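Long-range contact in secreted effector protein sseI (Salmonella enterica subsp. enterica serovar Typhimurium, PDB 4G2B), which is a secreted effector with a papain-like fold that probably acts as a cysteine hydrolase or deamidase inside host cells: residues 130-135 with 165-170. Numbering follows the deposited sequence.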
# COMPACT_ATOMS: atom_id res chain seq x y z
N ARG A 130 -9.30 -9.77 4.13
CA ARG A 130 -9.35 -10.45 5.39
C ARG A 130 -8.34 -11.58 5.61
O ARG A 130 -8.49 -12.33 6.57
CB ARG A 130 -10.77 -10.96 5.68
CG ARG A 130 -11.49 -11.70 4.52
CD ARG A 130 -13.05 -11.89 4.72
NE ARG A 130 -13.68 -10.80 5.48
CZ ARG A 130 -13.94 -9.56 5.01
NH1 ARG A 130 -13.64 -9.24 3.75
NH2 ARG A 130 -14.51 -8.66 5.81
N LYS A 131 -7.32 -11.72 4.77
CA LYS A 131 -6.28 -12.70 5.12
C LYS A 131 -5.24 -12.01 6.04
O LYS A 131 -4.97 -10.82 5.90
CB LYS A 131 -5.64 -13.32 3.89
CG LYS A 131 -6.54 -14.34 3.15
CD LYS A 131 -6.17 -14.43 1.71
CE LYS A 131 -7.09 -15.32 0.86
NZ LYS A 131 -6.40 -16.50 0.38
N LEU A 132 -4.76 -12.78 7.00
CA LEU A 132 -3.63 -12.45 7.84
C LEU A 132 -2.34 -12.80 7.12
O LEU A 132 -2.14 -13.94 6.69
CB LEU A 132 -3.71 -13.25 9.11
CG LEU A 132 -2.51 -13.14 10.04
CD1 LEU A 132 -2.19 -11.66 10.51
CD2 LEU A 132 -2.76 -14.05 11.26
N ILE A 133 -1.47 -11.80 6.95
CA ILE A 133 -0.23 -11.95 6.19
C ILE A 133 0.91 -11.41 7.02
O ILE A 133 0.89 -10.28 7.55
CB ILE A 133 -0.24 -11.24 4.85
CG1 ILE A 133 -1.44 -11.73 4.05
CG2 ILE A 133 1.05 -11.47 4.11
CD1 ILE A 133 -1.71 -10.96 2.76
N TYR A 134 1.92 -12.24 7.16
CA TYR A 134 3.05 -11.85 7.95
C TYR A 134 4.24 -12.60 7.45
O TYR A 134 4.11 -13.63 6.75
CB TYR A 134 2.75 -12.00 9.46
CG TYR A 134 2.57 -13.38 9.99
CD1 TYR A 134 3.66 -14.28 10.07
CD2 TYR A 134 1.33 -13.80 10.45
CE1 TYR A 134 3.48 -15.58 10.58
CE2 TYR A 134 1.14 -15.09 10.95
CZ TYR A 134 2.20 -15.98 11.01
OH TYR A 134 1.96 -17.24 11.54
N TYR A 135 5.40 -12.02 7.73
CA TYR A 135 6.64 -12.55 7.22
C TYR A 135 7.78 -12.34 8.18
O TYR A 135 7.66 -11.62 9.15
CB TYR A 135 7.00 -11.90 5.89
CG TYR A 135 7.33 -10.41 5.95
CD1 TYR A 135 8.58 -9.95 6.35
CD2 TYR A 135 6.37 -9.45 5.64
CE1 TYR A 135 8.85 -8.63 6.41
CE2 TYR A 135 6.68 -8.12 5.69
CZ TYR A 135 7.90 -7.71 6.05
OH TYR A 135 8.17 -6.34 6.08
N PHE A 165 3.93 -7.83 10.26
CA PHE A 165 2.54 -7.96 9.78
C PHE A 165 2.20 -7.07 8.60
O PHE A 165 2.17 -5.83 8.68
CB PHE A 165 1.59 -7.75 10.94
CG PHE A 165 1.72 -8.77 11.94
CD1 PHE A 165 0.84 -9.83 11.98
CD2 PHE A 165 2.81 -8.77 12.80
CE1 PHE A 165 1.01 -10.90 12.92
CE2 PHE A 165 2.97 -9.78 13.74
CZ PHE A 165 2.07 -10.86 13.79
N VAL A 166 2.00 -7.69 7.47
CA VAL A 166 1.53 -6.97 6.31
C VAL A 166 0.07 -6.63 6.51
O VAL A 166 -0.33 -5.54 6.13
CB VAL A 166 1.68 -7.81 5.00
CG1 VAL A 166 0.96 -7.10 3.76
CG2 VAL A 166 3.17 -7.99 4.73
N THR A 167 -0.69 -7.56 7.06
CA THR A 167 -2.09 -7.30 7.46
C THR A 167 -2.27 -7.71 8.89
O THR A 167 -1.41 -8.35 9.45
CB THR A 167 -3.10 -8.00 6.62
OG1 THR A 167 -3.08 -9.42 6.88
CG2 THR A 167 -2.85 -7.73 5.16
N SER A 168 -3.35 -7.24 9.49
CA SER A 168 -3.73 -7.66 10.79
C SER A 168 -5.20 -7.43 10.88
O SER A 168 -5.64 -6.44 11.46
CB SER A 168 -3.05 -6.88 11.88
OG SER A 168 -3.28 -7.58 13.08
N PRO A 169 -5.95 -8.32 10.26
CA PRO A 169 -7.35 -8.12 10.12
C PRO A 169 -8.09 -8.21 11.43
O PRO A 169 -7.60 -8.78 12.42
CB PRO A 169 -7.79 -9.23 9.17
CG PRO A 169 -6.67 -10.31 9.27
CD PRO A 169 -5.48 -9.65 9.84
N ARG A 170 -9.28 -7.61 11.41
CA ARG A 170 -10.13 -7.50 12.60
C ARG A 170 -10.24 -8.82 13.40
O ARG A 170 -9.95 -8.86 14.64
CB ARG A 170 -11.52 -6.99 12.18
CG ARG A 170 -12.36 -6.61 13.31
CD ARG A 170 -13.71 -6.11 12.80
NE ARG A 170 -14.08 -4.87 13.47
CZ ARG A 170 -15.26 -4.27 13.35
NH1 ARG A 170 -16.22 -4.80 12.57
NH2 ARG A 170 -15.49 -3.13 14.01
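T167 hydrogen-bonds through its hydroxyl to two successive peptides where strand 132-138 begins: OG1 donates to K131 O (2.5 Å), in the carbonyl plane and on a lone pair, and accepts from I133 N (2.9 Å), a bent bond at 132°. A chi1 of 71° sets OG1 between the T167 backbone N and carbonyl carbon and brings it to the strand edge, where the hydroxyl stands in for a backbone partner. I133 O in turn takes two backbone donors, V166 N at 2.8 Å and T167 N at 3.2 Å; the second is nearly straight and the first tilted from the carbonyl plane. V166 and T167 together oppose I133, as in a classic beta bulge, next to the non-hydrogen-bonded pair Y134-F165; V166 is the helical residue of the two. Y134 and F165 lie side by side: Y134 CB makes a CH-pi contact over one face of the F165 ring, 4.1 Å from its centroid, and the two rings are inclined at 49°. L132 CD1 meets the edge of that ring and also touches P169 CD (3.9 Å). V166 packs its CB on I133 CG2 and sets CG2 against the edge of the Y135 ring. The contact closes one edge of the papain-like domain's antiparallel sheet: strand 164-165 is outermost within this chain, strand 61-69 flanks 132-138 across from it, helix 117-125 covers V166, and W171 and F172 of helix 170-175, whose N-cap position P169 occupies, pack on L132.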